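Lysine-sensitive aspartokinase 3 (Escherichia coli, PDB 2J0W) catalyses the ATP-dependent phosphorylation of L-aspartate to 4-phospho-L-aspartate, a step of lysine biosynthesis in which it is subject to feedback inhibition by lysine. Local coordinates at residues V5-G10 with R216-T221; V33-L38 with V179-F184; S201-A206 with T263-V268. All coordinates share one frame; numbering follows the deposited sequence.

Interaction 1. Residues V5-G10 with R216-T221. With ADP (adenosine-5'-diphosphate), chain D.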
loop_
_atom_site.group_PDB
_atom_site.type_symbol
_atom_site.label_atom_id
_atom_site.label_comp_id
_atom_site.label_asym_id
_atom_site.label_seq_id
_atom_site.Cartn_x
_atom_site.Cartn_y
_atom_site.Cartn_z
ATOM N N VAL A 5 -20.590 33.287 13.797
ATOM C CA VAL A 5 -19.223 32.813 13.818
ATOM C C VAL A 5 -19.020 32.094 15.136
ATOM O O VAL A 5 -19.507 32.542 16.178
ATOM C CB VAL A 5 -18.217 33.969 13.694
ATOM C CG1 VAL A 5 -16.824 33.511 14.114
ATOM C CG2 VAL A 5 -18.186 34.457 12.261
ATOM N N VAL A 6 -18.324 30.965 15.064
ATOM C CA VAL A 6 -17.997 30.137 16.220
ATOM C C VAL A 6 -16.495 30.294 16.499
ATOM O O VAL A 6 -15.669 30.100 15.601
ATOM C CB VAL A 6 -18.328 28.658 15.923
ATOM C CG1 VAL A 6 -17.898 27.779 17.078
ATOM C CG2 VAL A 6 -19.824 28.509 15.670
ATOM N N SER A 7 -16.147 30.660 17.733
ATOM C CA SER A 7 -14.743 30.862 18.129
ATOM C C SER A 7 -14.227 29.803 19.112
ATOM O O SER A 7 -14.932 29.417 20.049
ATOM C CB SER A 7 -14.566 32.251 18.762
ATOM O OG SER A 7 -14.728 33.282 17.803
ATOM N N LYS A 8 -12.993 29.346 18.916
ATOM C CA LYS A 8 -12.430 28.334 19.801
ATOM C C LYS A 8 -11.124 28.775 20.439
ATOM O O LYS A 8 -10.239 29.316 19.774
ATOM C CB LYS A 8 -12.225 27.021 19.041
ATOM C CG LYS A 8 -11.708 25.858 19.887
ATOM C CD LYS A 8 -10.187 25.845 19.995
ATOM C CE LYS A 8 -9.711 24.529 20.607
ATOM N NZ LYS A 8 -8.231 24.311 20.522
ATOM N N PHE A 9 -11.013 28.532 21.740
ATOM C CA PHE A 9 -9.828 28.906 22.497
ATOM C C PHE A 9 -9.222 27.703 23.192
ATOM O O PHE A 9 -9.921 26.947 23.881
ATOM C CB PHE A 9 -10.201 29.976 23.511
ATOM C CG PHE A 9 -10.737 31.230 22.887
ATOM C CD1 PHE A 9 -9.871 32.234 22.457
ATOM C CD2 PHE A 9 -12.112 31.411 22.730
ATOM C CE1 PHE A 9 -10.360 33.401 21.884
ATOM C CE2 PHE A 9 -12.615 32.571 22.158
ATOM C CZ PHE A 9 -11.735 33.572 21.734
ATOM N N GLY A 10 -7.918 27.539 22.994
ATOM C CA GLY A 10 -7.193 26.424 23.570
ATOM C C GLY A 10 -6.614 26.680 24.948
ATOM O O GLY A 10 -6.845 27.730 25.553
ATOM N N ARG A 216 -18.741 30.829 9.811
ATOM C CA ARG A 216 -17.316 30.593 10.040
ATOM C C ARG A 216 -16.920 30.092 11.428
ATOM O O ARG A 216 -17.674 30.191 12.397
ATOM C CB ARG A 216 -16.533 31.873 9.767
ATOM C CG ARG A 216 -15.027 31.751 9.974
ATOM C CD ARG A 216 -14.353 33.102 9.859
ATOM N NE ARG A 216 -15.150 34.119 10.532
ATOM C CZ ARG A 216 -14.738 35.356 10.766
ATOM N NH1 ARG A 216 -13.527 35.737 10.380
ATOM N NH2 ARG A 216 -15.545 36.207 11.388
ATOM N N VAL A 217 -15.698 29.578 11.505
ATOM C CA VAL A 217 -15.121 29.060 12.729
ATOM C C VAL A 217 -13.774 29.714 12.935
ATOM O O VAL A 217 -12.971 29.791 11.997
ATOM C CB VAL A 217 -14.892 27.560 12.596
ATOM C CG1 VAL A 217 -14.051 27.057 13.759
ATOM C CG2 VAL A 217 -16.214 26.842 12.512
ATOM N N ASP A 218 -13.514 30.195 14.143
ATOM C CA ASP A 218 -12.218 30.800 14.421
ATOM C C ASP A 218 -11.418 30.002 15.469
ATOM O O ASP A 218 -11.844 29.845 16.616
ATOM C CB ASP A 218 -12.371 32.252 14.895
ATOM C CG ASP A 218 -12.670 33.218 13.758
ATOM O OD1 ASP A 218 -12.092 33.050 12.662
ATOM O OD2 ASP A 218 -13.479 34.152 13.969
ATOM N N ILE A 219 -10.262 29.490 15.067
ATOM C CA ILE A 219 -9.414 28.731 15.974
ATOM C C ILE A 219 -8.336 29.651 16.549
ATOM O O ILE A 219 -7.423 30.079 15.837
ATOM C CB ILE A 219 -8.720 27.540 15.240
ATOM C CG1 ILE A 219 -9.772 26.637 14.598
ATOM C CG2 ILE A 219 -7.869 26.727 16.217
ATOM C CD1 ILE A 219 -10.862 26.175 15.545
ATOM N N TRP A 220 -8.436 29.959 17.835
ATOM C CA TRP A 220 -7.452 30.822 18.473
ATOM C C TRP A 220 -6.439 29.996 19.258
ATOM O O TRP A 220 -6.770 29.392 20.266
ATOM C CB TRP A 220 -8.160 31.836 19.377
ATOM C CG TRP A 220 -8.969 32.845 18.584
ATOM C CD1 TRP A 220 -10.329 32.874 18.415
ATOM C CD2 TRP A 220 -8.446 33.909 17.781
ATOM N NE1 TRP A 220 -10.681 33.886 17.550
ATOM C CE2 TRP A 220 -9.542 34.538 17.148
ATOM C CE3 TRP A 220 -7.151 34.392 17.532
ATOM C CZ2 TRP A 220 -9.384 35.623 16.284
ATOM C CZ3 TRP A 220 -6.995 35.472 16.672
ATOM C CH2 TRP A 220 -8.106 36.075 16.060
ATOM N N THR A 221 -5.198 29.970 18.788
ATOM C CA THR A 221 -4.166 29.187 19.450
ATOM C C THR A 221 -3.003 30.030 19.961
ATOM O O THR A 221 -3.181 31.209 20.247
ATOM C CB THR A 221 -3.645 28.076 18.509
ATOM O OG1 THR A 221 -2.566 27.376 19.137
ATOM C CG2 THR A 221 -3.175 28.663 17.212
HETATM P PB ADP D . -4.436 24.647 21.221
HETATM O O1B ADP D . -4.640 26.058 20.819
HETATM O O2B ADP D . -4.700 24.427 22.690
HETATM O O3B ADP D . -5.301 23.672 20.355
HETATM P PA ADP D . -2.091 23.065 20.543
HETATM O O1A ADP D . -0.841 22.930 21.332
HETATM O O2A ADP D . -3.023 21.897 20.576
HETATM O O3A ADP D . -2.886 24.349 20.991
HETATM O "O5'" ADP D . -1.513 23.367 19.067
HETATM C "C5'" ADP D . -0.812 24.555 18.582
HETATM C "C4'" ADP D . 0.590 24.112 18.204
HETATM O "O4'" ADP D . 0.719 23.075 17.188
HETATM C "C3'" ADP D . 1.573 25.150 17.728
HETATM O "O3'" ADP D . 1.841 25.929 18.915
HETATM C "C2'" ADP D . 2.702 24.268 17.239
HETATM O "O2'" ADP D . 3.536 23.852 18.308
HETATM C "C1'" ADP D . 2.020 23.098 16.627
HETATM N N9 ADP D . 2.083 23.009 15.090
HETATM C C8 ADP D . 2.459 21.865 14.479
HETATM N N7 ADP D . 2.478 21.910 13.163
HETATM C C5 ADP D . 2.078 23.161 12.895
HETATM C C6 ADP D . 1.902 23.827 11.625
HETATM N N6 ADP D . 2.096 23.272 10.479
HETATM N N1 ADP D . 1.473 25.164 11.721
HETATM C C2 ADP D . 1.244 25.809 12.949
HETATM N N3 ADP D . 1.415 25.178 14.145
HETATM C C4 ADP D . 1.825 23.888 14.074
#
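F9 and W220 form an offset pair with little overlap on one face of the sheet, their rings nearly parallel (14°); F9 CE1 comes 3.5 Å from W220 CD1. At the other end of the same face, V5 divides its two branches: CG2 meets the in-plane edge of the R216 guanidinium at NH2 (3.3 Å), while CG1 touches D218 OD2 (3.4 Å). Beneath these side chains the strands run parallel, joined by alternating bonds such as V6 N to R216 O (2.9 Å) and W220 N to K8 O (2.7 Å); the last, G10 N to W220 O, is weak. K8, on the opposite face, packs its CB against I219 CD1. Its chain turns at chi2 (-86°) and is extended beyond, carrying NZ to within 3.0 Å of ADP O3B, where D202 from helix 200-211 forms a salt bridge with it. T221 OG1 donates to ADP O1B (3.0 Å), and at G10 a beta carbon would collide with O2B. F275 of the adjoining strand meets W220 edge-to-face. This is the ADP phosphate site, at the C-terminal ends of parallel strands of the amino acid kinase domain.

Interaction 2. Residues V33-L38 with V179-F184. With ASP (aspartic acid), chain B.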
loop_
_atom_site.group_PDB
_atom_site.type_symbol
_atom_site.label_atom_id
_atom_site.label_comp_id
_atom_site.label_asym_id
_atom_site.label_seq_id
_atom_site.Cartn_x
_atom_site.Cartn_y
_atom_site.Cartn_z
ATOM N N VAL A 33 -19.672 36.704 16.700
ATOM C CA VAL A 33 -19.269 35.603 17.567
ATOM C C VAL A 33 -20.400 35.425 18.573
ATOM O O VAL A 33 -20.590 36.251 19.471
ATOM C CB VAL A 33 -17.967 35.929 18.322
ATOM C CG1 VAL A 33 -17.566 34.762 19.226
ATOM C CG2 VAL A 33 -16.851 36.206 17.338
ATOM N N ARG A 34 -21.147 34.345 18.403
ATOM C CA ARG A 34 -22.280 34.044 19.259
ATOM C C ARG A 34 -22.013 32.782 20.069
ATOM O O ARG A 34 -22.638 32.544 21.103
ATOM C CB ARG A 34 -23.520 33.858 18.394
ATOM C CG ARG A 34 -23.739 35.014 17.425
ATOM C CD ARG A 34 -25.008 35.760 17.757
ATOM N NE ARG A 34 -25.132 35.981 19.191
ATOM C CZ ARG A 34 -25.916 36.902 19.733
ATOM N NH1 ARG A 34 -26.644 37.698 18.959
ATOM N NH2 ARG A 34 -25.973 37.024 21.051
ATOM N N LEU A 35 -21.095 31.957 19.585
ATOM C CA LEU A 35 -20.758 30.731 20.289
ATOM C C LEU A 35 -19.260 30.637 20.530
ATOM O O LEU A 35 -18.452 30.783 19.605
ATOM C CB LEU A 35 -21.234 29.512 19.494
ATOM C CG LEU A 35 -21.016 28.121 20.106
ATOM C CD1 LEU A 35 -21.694 27.985 21.463
ATOM C CD2 LEU A 35 -21.577 27.103 19.156
ATOM N N VAL A 36 -18.886 30.403 21.781
ATOM C CA VAL A 36 -17.480 30.275 22.109
ATOM C C VAL A 36 -17.245 28.854 22.603
ATOM O O VAL A 36 -18.084 28.276 23.302
ATOM C CB VAL A 36 -17.058 31.291 23.197
ATOM C CG1 VAL A 36 -15.556 31.178 23.474
ATOM C CG2 VAL A 36 -17.406 32.695 22.740
ATOM N N VAL A 37 -16.111 28.289 22.221
ATOM C CA VAL A 37 -15.777 26.942 22.624
ATOM C C VAL A 37 -14.451 27.003 23.351
ATOM O O VAL A 37 -13.459 27.486 22.804
ATOM C CB VAL A 37 -15.692 26.028 21.392
ATOM C CG1 VAL A 37 -15.153 24.662 21.771
ATOM C CG2 VAL A 37 -17.071 25.896 20.780
ATOM N N LEU A 38 -14.434 26.533 24.594
ATOM C CA LEU A 38 -13.210 26.569 25.384
ATOM C C LEU A 38 -12.698 25.198 25.747
ATOM O O LEU A 38 -13.477 24.276 25.960
ATOM C CB LEU A 38 -13.435 27.320 26.692
ATOM C CG LEU A 38 -13.875 28.780 26.701
ATOM C CD1 LEU A 38 -14.055 29.205 28.153
ATOM C CD2 LEU A 38 -12.844 29.654 25.999
ATOM N N VAL A 179 -23.287 32.599 24.238
ATOM C CA VAL A 179 -23.241 31.262 24.798
ATOM C C VAL A 179 -21.835 30.701 24.867
ATOM O O VAL A 179 -21.129 30.614 23.874
ATOM C CB VAL A 179 -24.124 30.327 23.987
ATOM C CG1 VAL A 179 -24.086 28.923 24.574
ATOM C CG2 VAL A 179 -25.540 30.876 23.974
ATOM N N ILE A 180 -21.433 30.330 26.069
ATOM C CA ILE A 180 -20.115 29.772 26.290
ATOM C C ILE A 180 -20.311 28.305 26.650
ATOM O O ILE A 180 -21.094 27.972 27.554
ATOM C CB ILE A 180 -19.406 30.520 27.436
ATOM C CG1 ILE A 180 -19.473 32.021 27.154
ATOM C CG2 ILE A 180 -17.959 30.063 27.569
ATOM C CD1 ILE A 180 -19.081 32.378 25.746
ATOM N N THR A 181 -19.627 27.422 25.928
ATOM C CA THR A 181 -19.744 26.001 26.203
ATOM C C THR A 181 -18.380 25.321 26.073
ATOM O O THR A 181 -17.376 25.979 25.762
ATOM C CB THR A 181 -20.791 25.343 25.276
ATOM O OG1 THR A 181 -21.004 23.998 25.706
ATOM C CG2 THR A 181 -20.342 25.368 23.795
ATOM N N GLN A 182 -18.336 24.011 26.291
ATOM C CA GLN A 182 -17.062 23.288 26.238
ATOM C C GLN A 182 -16.821 22.325 25.087
ATOM O O GLN A 182 -17.705 21.575 24.684
ATOM C CB GLN A 182 -16.860 22.542 27.560
ATOM C CG GLN A 182 -18.088 21.806 28.066
ATOM C CD GLN A 182 -19.188 22.727 28.555
ATOM O OE1 GLN A 182 -20.372 22.400 28.452
ATOM N NE2 GLN A 182 -18.808 23.879 29.101
ATOM N N GLY A 183 -15.610 22.337 24.551
ATOM C CA GLY A 183 -15.307 21.413 23.476
ATOM C C GLY A 183 -14.719 20.160 24.099
ATOM O O GLY A 183 -14.606 20.087 25.326
ATOM N N PHE A 184 -14.367 19.178 23.268
ATOM C CA PHE A 184 -13.746 17.934 23.731
ATOM C C PHE A 184 -14.660 16.892 24.400
ATOM O O PHE A 184 -14.372 15.687 24.341
ATOM C CB PHE A 184 -12.595 18.290 24.674
ATOM C CG PHE A 184 -11.899 17.111 25.281
ATOM C CD1 PHE A 184 -11.325 16.133 24.473
ATOM C CD2 PHE A 184 -11.701 17.043 26.661
ATOM C CE1 PHE A 184 -10.541 15.105 25.028
ATOM C CE2 PHE A 184 -10.915 16.016 27.236
ATOM C CZ PHE A 184 -10.331 15.049 26.415
HETATM N N ASP B . -8.711 19.717 26.716
HETATM C CA ASP B . -8.401 18.616 25.808
HETATM C C ASP B . -6.869 18.426 25.845
HETATM O O ASP B . -6.214 19.060 26.709
HETATM C CB ASP B . -8.956 18.941 24.386
HETATM C CG ASP B . -8.289 20.105 23.620
HETATM O OD1 ASP B . -7.329 20.723 24.178
HETATM O OD2 ASP B . -8.725 20.413 22.452
HETATM O OXT ASP B . -6.328 17.663 24.973
#
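From R34-V179 to L38-G183, strands 33-38 and 179-182 pair in parallel at 28°, with five backbone hydrogen bonds, among them V36 N to V179 O (3.1 Å) and, beyond the second strand's end, G183 N to L38 O (3.2 Å). V36 and I180 stand next to each other on one face. I180 CG1 stands beside its own backbone N, and a chi2 of -48° turns CD1 onto V36 CB at 3.4 Å; its other branch, CG2, meets L38 CD1 at 4.0 Å. F9 of the neighbouring strand and V127 of helix 108-131 also pack on this face. Q182 lies on it too: its OE1 accepts from V142 N, and its side chain touches E119, a substrate-binding residue. The pairing belongs to the central sheet of the amino acid kinase domain, where strand 33-38 is sandwiched between strands 5-9 and 178-182. On the opposite face L35 CD1 crosses to T181 CG2 (3.8 Å), while T181 OG1 is directed elsewhere, to a hydrogen bond with F140 O. V37 CG1 rests 3.7 Å from G183 N, so close to the glycine that a beta carbon there would clash with it. The strand ends at Q182; beyond G183, F184 lays one ring face under the bound aspartate: the ligand CA sits over the ring centre, and its CB is 3.6 Å from F184 CG.

Interaction 3. Residues S201-A206 with T263-V268. With ASP (aspartic acid), chain B.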
loop_
_atom_site.group_PDB
_atom_site.type_symbol
_atom_site.label_atom_id
_atom_site.label_comp_id
_atom_site.label_asym_id
_atom_site.label_seq_id
_atom_site.Cartn_x
_atom_site.Cartn_y
_atom_site.Cartn_z
ATOM N N SER A 201 -11.149 19.702 21.187
ATOM C CA SER A 201 -11.878 20.961 21.266
ATOM C C SER A 201 -11.993 21.622 19.888
ATOM O O SER A 201 -12.914 22.401 19.666
ATOM C CB SER A 201 -11.215 21.923 22.258
ATOM O OG SER A 201 -11.406 21.480 23.593
ATOM N N ASP A 202 -11.061 21.317 18.974
ATOM C CA ASP A 202 -11.103 21.888 17.622
ATOM C C ASP A 202 -12.277 21.260 16.914
ATOM O O ASP A 202 -13.090 21.930 16.258
ATOM C CB ASP A 202 -9.853 21.548 16.800
ATOM C CG ASP A 202 -8.619 22.262 17.284
ATOM O OD1 ASP A 202 -8.722 23.468 17.627
ATOM O OD2 ASP A 202 -7.543 21.612 17.301
ATOM N N TYR A 203 -12.340 19.947 17.058
ATOM C CA TYR A 203 -13.381 19.168 16.437
ATOM C C TYR A 203 -14.746 19.684 16.885
ATOM O O TYR A 203 -15.638 19.898 16.060
ATOM C CB TYR A 203 -13.179 17.696 16.801
ATOM C CG TYR A 203 -13.988 16.728 15.979
ATOM C CD1 TYR A 203 -14.516 17.098 14.742
ATOM C CD2 TYR A 203 -14.208 15.426 16.428
ATOM C CE1 TYR A 203 -15.243 16.194 13.977
ATOM C CE2 TYR A 203 -14.930 14.516 15.671
ATOM C CZ TYR A 203 -15.442 14.903 14.448
ATOM O OH TYR A 203 -16.120 13.989 13.678
ATOM N N THR A 204 -14.902 19.917 18.183
ATOM C CA THR A 204 -16.173 20.402 18.702
ATOM C C THR A 204 -16.583 21.707 18.034
ATOM O O THR A 204 -17.754 21.930 17.735
ATOM C CB THR A 204 -16.103 20.649 20.223
ATOM O OG1 THR A 204 -15.793 19.425 20.893
ATOM C CG2 THR A 204 -17.436 21.177 20.735
ATOM N N ALA A 205 -15.612 22.576 17.807
ATOM C CA ALA A 205 -15.907 23.866 17.209
ATOM C C ALA A 205 -16.442 23.712 15.802
ATOM O O ALA A 205 -17.409 24.365 15.436
ATOM C CB ALA A 205 -14.671 24.739 17.213
ATOM N N ALA A 206 -15.815 22.853 15.011
ATOM C CA ALA A 206 -16.276 22.619 13.649
ATOM C C ALA A 206 -17.653 21.952 13.661
ATOM O O ALA A 206 -18.523 22.301 12.865
ATOM C CB ALA A 206 -15.283 21.741 12.908
ATOM N N THR A 263 -11.149 17.942 12.518
ATOM C CA THR A 263 -11.759 19.270 12.499
ATOM C C THR A 263 -12.435 19.590 11.170
ATOM O O THR A 263 -13.618 19.926 11.128
ATOM C CB THR A 263 -10.723 20.373 12.746
ATOM O OG1 THR A 263 -9.846 19.993 13.819
ATOM C CG2 THR A 263 -11.436 21.675 13.091
ATOM N N LEU A 264 -11.671 19.466 10.090
ATOM C CA LEU A 264 -12.140 19.782 8.742
ATOM C C LEU A 264 -13.241 18.904 8.132
ATOM O O LEU A 264 -13.847 19.292 7.126
ATOM C CB LEU A 264 -10.930 19.856 7.796
ATOM C CG LEU A 264 -9.846 20.853 8.273
ATOM C CD1 LEU A 264 -8.579 20.778 7.410
ATOM C CD2 LEU A 264 -10.430 22.258 8.262
ATOM N N LEU A 265 -13.519 17.740 8.716
ATOM C CA LEU A 265 -14.583 16.910 8.163
ATOM C C LEU A 265 -15.870 17.719 8.085
ATOM O O LEU A 265 -16.523 17.758 7.049
ATOM C CB LEU A 265 -14.822 15.664 9.011
ATOM C CG LEU A 265 -13.819 14.522 8.873
ATOM C CD1 LEU A 265 -14.255 13.362 9.793
ATOM C CD2 LEU A 265 -13.735 14.079 7.402
ATOM N N PRO A 266 -16.271 18.356 9.193
ATOM C CA PRO A 266 -17.505 19.137 9.098
ATOM C C PRO A 266 -17.277 20.331 8.176
ATOM O O PRO A 266 -18.174 20.738 7.440
ATOM C CB PRO A 266 -17.767 19.559 10.548
ATOM C CG PRO A 266 -17.167 18.434 11.337
ATOM C CD PRO A 266 -15.869 18.185 10.603
ATOM N N ALA A 267 -16.069 20.882 8.220
ATOM C CA ALA A 267 -15.718 22.035 7.392
ATOM C C ALA A 267 -16.026 21.751 5.928
ATOM O O ALA A 267 -16.705 22.533 5.263
ATOM C CB ALA A 267 -14.242 22.368 7.558
ATOM N N VAL A 268 -15.518 20.625 5.439
ATOM C CA VAL A 268 -15.727 20.204 4.064
ATOM C C VAL A 268 -17.196 19.903 3.803
ATOM O O VAL A 268 -17.747 20.309 2.783
ATOM C CB VAL A 268 -14.910 18.933 3.740
ATOM C CG1 VAL A 268 -15.287 18.404 2.367
ATOM C CG2 VAL A 268 -13.430 19.244 3.791
HETATM N N ASP B . -8.711 19.717 26.716
HETATM C CA ASP B . -8.401 18.616 25.808
HETATM C C ASP B . -6.869 18.426 25.845
HETATM O O ASP B . -6.214 19.060 26.709
HETATM C CB ASP B . -8.956 18.941 24.386
HETATM C CG ASP B . -8.289 20.105 23.620
HETATM O OD1 ASP B . -7.329 20.723 24.178
HETATM O OD2 ASP B . -8.725 20.413 22.452
HETATM O OXT ASP B . -6.328 17.663 24.973
#
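Two helices of the amino acid kinase domain, 200-211 and 264-270, pack side by side; the segments 201-206 and 264-268 run at 18°, their axes 8.7 Å apart at closest approach, with D202, Y203 and A206 meeting T263 and P266. No hydrogen bond crosses between the segments. With CG trans to the backbone N (chi1 -167°), the Y203 ring swings toward the second helix and meets the proline edge-on, at about a right angle, CE1 lying 4.0 Å from P266 CG. Replacing Y203 by an alanine takes away that ring edge and would probably leave a gap beside P266. A206 CB sits 4.1 Å from P266 CB and 3.9 Å from T263 CG2, its small size consistent with the close approach here. T263 also brings OG1 against D202 CB (3.4 Å), although its hydrogen bond goes to H260 O. D202 OD1 forms a salt bridge with K8 NZ beside the ADP phosphates. At the first turn of helix 200-211, S201 N donates to OD2 of the bound aspartate (2.8 Å, 148°), and the helix dipole would probably reinforce this grip. A helix N-terminus offering a backbone N-H to the side-chain carboxylate of the substrate, which R198 and G199 also bind, marks the aspartate site.

How the interactions relate
All three contacts are buried, though interaction 3 reaches the surface at L265. Interactions 1 and 2 are two seams of one sheet: strands 5-9 and 33-38 are neighbours, probably joined through S7 O to V37 N. Both seams rest on regular backbone bonds, but interaction 1 ends in polar groups at the ADP phosphates, whereas interaction 2 is mostly aliphatic and ends in an aromatic ring under the aspartate. Interaction 3 joins helices by van der Waals packing, without a hydrogen bond between the segments. The helix 200-211 ties the set together: D202 forms a salt bridge with K8 of interaction 1, and T204 OG1 probably hydrogen-bonds F184 N of interaction 2, so nucleotide and substrate sites share this helix.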